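Local atomic coordinates of heme-binding protein A (Haemophilus parasuis 29755, PDB entry 3TPA), a protein that probably binds glutathione as a solute-binding protein of the Pasteurellaceae GbpA family. Residues Ile355-Val360 against Arg370-Ile375. The protein carries 1 engineered substitution. Numbering follows the deposited sequence.
Sequences IWVQPV and RTAEII
Ile355 meets helix 368-381 with both of its branches. Ile355 CG2 lies 3.9 Å from Ala372 CB, while Ile355 CD1, at the end of the other branch, reaches one helical turn further to Ile375 CG2, 3.8 Å away. The torsions set up this division: CG1 of Ile355 stands anti to the carbonyl carbon (chi1 -64°) and the chain then runs on extended, carrying CD1 toward Ile375; the two isoleucine side chains cross at a slant. Trp356 faces the other side of the sheet, where its ring meets His391 and its side chain touches Arg399. Val357 returns to the helix with a single methyl, CG2, at 3.6 Å from CB of Ala372, so that this CB is touched by a methyl from each of the two residues flanking Trp356. Beyond it the chain leaves the helix, and the side-chain amide of Gln358 bridges within the loop, its NE2 donating to Val360 O (2.9 Å) in a nearly straight bond. Strand 351-356, helix 368-381 and the parallel strand 384-389 form a beta-alpha-beta unit; Leu388 of that last strand also touches Ile355 and Ala372. All four residues in contact are buried and meet through aliphatic carbons, consistent with the helix being packed on the sheet here by hydrophobic burial, with no directional polar bond between the two segments.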
ATOM      1  N   ILE A 355      -3.609  11.541 -25.393  1.00 20.81           N
ATOM      2  CA  ILE A 355      -3.583  11.321 -23.956  1.00 21.88           C
ATOM      3  C   ILE A 355      -4.627  10.263 -23.615  1.00 20.99           C
ATOM      4  O   ILE A 355      -5.827  10.497 -23.739  1.00 20.95           O
ATOM      5  CB  ILE A 355      -3.878  12.597 -23.168  1.00 25.25           C
ATOM      6  CG1 ILE A 355      -2.788  13.650 -23.391  1.00 22.06           C
ATOM      7  CG2 ILE A 355      -4.014  12.281 -21.676  1.00 16.89           C
ATOM      8  CD1 ILE A 355      -3.236  15.056 -22.989  1.00 32.74           C
ATOM      9  N   TRP A 356      -4.160   9.090 -23.207  1.00 19.24           N
ATOM     10  CA  TRP A 356      -5.048   8.022 -22.793  1.00 19.98           C
ATOM     11  C   TRP A 356      -5.624   8.304 -21.405  1.00 24.42           C
ATOM     12  O   TRP A 356      -4.889   8.375 -20.419  1.00 22.16           O
ATOM     13  CB  TRP A 356      -4.305   6.689 -22.806  1.00 22.40           C
ATOM     14  CG  TRP A 356      -4.011   6.223 -24.205  1.00 28.66           C
ATOM     15  CD1 TRP A 356      -3.739   7.012 -25.289  1.00 28.53           C
ATOM     16  CD2 TRP A 356      -4.009   4.873 -24.682  1.00 23.17           C
ATOM     17  NE1 TRP A 356      -3.546   6.236 -26.404  1.00 29.54           N
ATOM     18  CE2 TRP A 356      -3.703   4.918 -26.059  1.00 28.07           C
ATOM     19  CE3 TRP A 356      -4.218   3.627 -24.077  1.00 23.52           C
ATOM     20  CZ2 TRP A 356      -3.609   3.764 -26.846  1.00 23.84           C
ATOM     21  CZ3 TRP A 356      -4.112   2.486 -24.857  1.00 22.85           C
ATOM     22  CH2 TRP A 356      -3.819   2.564 -26.225  1.00 22.51           C
ATOM     23  N   VAL A 357      -6.943   8.472 -21.338  1.00 19.90           N
ATOM     24  CA  VAL A 357      -7.637   8.716 -20.066  1.00 20.76           C
ATOM     25  C   VAL A 357      -7.946   7.404 -19.337  1.00 24.65           C
ATOM     26  O   VAL A 357      -8.454   6.465 -19.939  1.00 24.23           O
ATOM     27  CB  VAL A 357      -8.947   9.504 -20.285  1.00 20.02           C
ATOM     28  CG1 VAL A 357      -9.681   9.729 -18.966  1.00 16.94           C
ATOM     29  CG2 VAL A 357      -8.666  10.831 -20.972  1.00 24.25           C
ATOM     30  N   GLN A 358      -7.630   7.342 -18.042  1.00 19.20           N
ATOM     31  CA  GLN A 358      -7.936   6.158 -17.237  1.00 13.44           C
ATOM     32  C   GLN A 358      -9.443   6.085 -16.949  1.00 21.66           C
ATOM     33  O   GLN A 358     -10.022   7.028 -16.422  1.00 21.12           O
ATOM     34  CB  GLN A 358      -7.130   6.153 -15.934  1.00 10.46           C
ATOM     35  CG  GLN A 358      -7.488   5.010 -15.012  1.00 14.47           C
ATOM     36  CD  GLN A 358      -6.487   4.774 -13.909  1.00 22.55           C
ATOM     37  OE1 GLN A 358      -5.283   4.864 -14.113  1.00 22.97           O
ATOM     38  NE2 GLN A 358      -6.982   4.443 -12.731  1.00 29.42           N
ATOM     39  N   PRO A 359     -10.084   4.964 -17.315  1.00 23.20           N
ATOM     40  CA  PRO A 359     -11.545   4.919 -17.269  1.00 30.93           C
ATOM     41  C   PRO A 359     -12.120   4.454 -15.930  1.00 28.32           C
ATOM     42  O   PRO A 359     -13.322   4.562 -15.737  1.00 30.23           O
ATOM     43  CB  PRO A 359     -11.876   3.909 -18.361  1.00 29.95           C
ATOM     44  CG  PRO A 359     -10.757   2.948 -18.281  1.00 28.16           C
ATOM     45  CD  PRO A 359      -9.528   3.767 -17.969  1.00 22.52           C
ATOM     46  N   VAL A 360     -11.283   3.939 -15.037  1.00 27.15           N
ATOM     47  CA  VAL A 360     -11.738   3.449 -13.739  1.00 29.19           C
ATOM     48  C   VAL A 360     -11.025   4.198 -12.628  1.00 34.95           C
ATOM     49  O   VAL A 360      -9.818   4.031 -12.449  1.00 37.44           O
ATOM     50  CB  VAL A 360     -11.460   1.954 -13.576  1.00 29.90           C
ATOM     51  CG1 VAL A 360     -11.736   1.503 -12.146  1.00 34.84           C
ATOM     52  CG2 VAL A 360     -12.301   1.151 -14.554  1.00 37.68           C
ATOM     53  N   ARG A 370     -10.523  14.883 -15.894  1.00 21.48           N
ATOM     54  CA  ARG A 370     -10.226  16.306 -15.708  1.00 23.46           C
ATOM     55  C   ARG A 370      -8.729  16.585 -15.737  1.00 19.00           C
ATOM     56  O   ARG A 370      -8.299  17.610 -16.251  1.00 22.95           O
ATOM     57  CB  ARG A 370     -10.839  16.858 -14.419  1.00 21.53           C
ATOM     58  CG  ARG A 370     -10.533  18.346 -14.211  1.00 27.84           C
ATOM     59  CD  ARG A 370     -11.352  19.220 -15.163  1.00 33.13           C
ATOM     60  NE  ARG A 370     -11.164  20.649 -14.923  1.00 35.47           N
ATOM     61  CZ  ARG A 370     -11.677  21.316 -13.892  1.00 44.91           C
ATOM     62  NH1 ARG A 370     -12.411  20.692 -12.978  1.00 55.30           N
ATOM     63  NH2 ARG A 370     -11.453  22.616 -13.771  1.00 40.20           N
ATOM     64  N   THR A 371      -7.939  15.681 -15.166  1.00 16.78           N
ATOM     65  CA  THR A 371      -6.489  15.738 -15.290  1.00 17.03           C
ATOM     66  C   THR A 371      -6.136  15.851 -16.776  1.00 19.35           C
ATOM     67  O   THR A 371      -5.448  16.772 -17.202  1.00 22.04           O
ATOM     68  CB  THR A 371      -5.827  14.457 -14.718  1.00 17.82           C
ATOM     69  OG1 THR A 371      -6.212  14.269 -13.351  1.00 18.70           O
ATOM     70  CG2 THR A 371      -4.300  14.547 -14.806  1.00 10.30           C
ATOM     71  N   ALA A 372      -6.638  14.919 -17.573  1.00 20.35           N
ATOM     72  CA  ALA A 372      -6.327  14.914 -19.000  1.00 21.32           C
ATOM     73  C   ALA A 372      -6.725  16.224 -19.699  1.00 21.02           C
ATOM     74  O   ALA A 372      -6.008  16.720 -20.570  1.00 21.70           O
ATOM     75  CB  ALA A 372      -6.989  13.712 -19.686  1.00 12.09           C
ATOM     76  N   GLU A 373      -7.883  16.768 -19.335  1.00 24.41           N
ATOM     77  CA  GLU A 373      -8.394  17.975 -19.993  1.00 20.09           C
ATOM     78  C   GLU A 373      -7.509  19.184 -19.722  1.00 23.08           C
ATOM     79  O   GLU A 373      -7.236  19.986 -20.617  1.00 25.65           O
ATOM     80  CB  GLU A 373      -9.834  18.272 -19.539  1.00 20.20           C
ATOM     81  CG  GLU A 373     -10.867  17.384 -20.186  1.00 22.83           C
ATOM     82  CD  GLU A 373     -12.235  17.503 -19.543  1.00 31.64           C
ATOM     83  OE1 GLU A 373     -12.373  18.254 -18.552  1.00 27.66           O
ATOM     84  OE2 GLU A 373     -13.173  16.831 -20.023  1.00 26.31           O
ATOM     85  N   ILE A 374      -7.069  19.320 -18.478  1.00 21.81           N
ATOM     86  CA  ILE A 374      -6.229  20.457 -18.089  1.00 21.80           C
ATOM     87  C   ILE A 374      -4.921  20.411 -18.858  1.00 23.07           C
ATOM     88  O   ILE A 374      -4.455  21.408 -19.434  1.00 23.30           O
ATOM     89  CB  ILE A 374      -5.936  20.435 -16.573  1.00 27.39           C
ATOM     90  CG1 ILE A 374      -7.195  20.809 -15.790  1.00 25.51           C
ATOM     91  CG2 ILE A 374      -4.782  21.385 -16.213  1.00 32.11           C
ATOM     92  CD1 ILE A 374      -7.119  20.449 -14.348  1.00 23.29           C
ATOM     93  N   ILE A 375      -4.329  19.229 -18.888  1.00 25.62           N
ATOM     94  CA  ILE A 375      -3.076  19.035 -19.607  1.00 22.51           C
ATOM     95  C   ILE A 375      -3.250  19.283 -21.101  1.00 21.33           C
ATOM     96  O   ILE A 375      -2.454  19.978 -21.706  1.00 20.62           O
ATOM     97  CB  ILE A 375      -2.513  17.634 -19.342  1.00 26.51           C
ATOM     98  CG1 ILE A 375      -1.830  17.622 -17.979  1.00 26.61           C
ATOM     99  CG2 ILE A 375      -1.520  17.246 -20.401  1.00 33.64           C
ATOM    100  CD1 ILE A 375      -2.259  16.472 -17.115  1.00 35.41           C
TER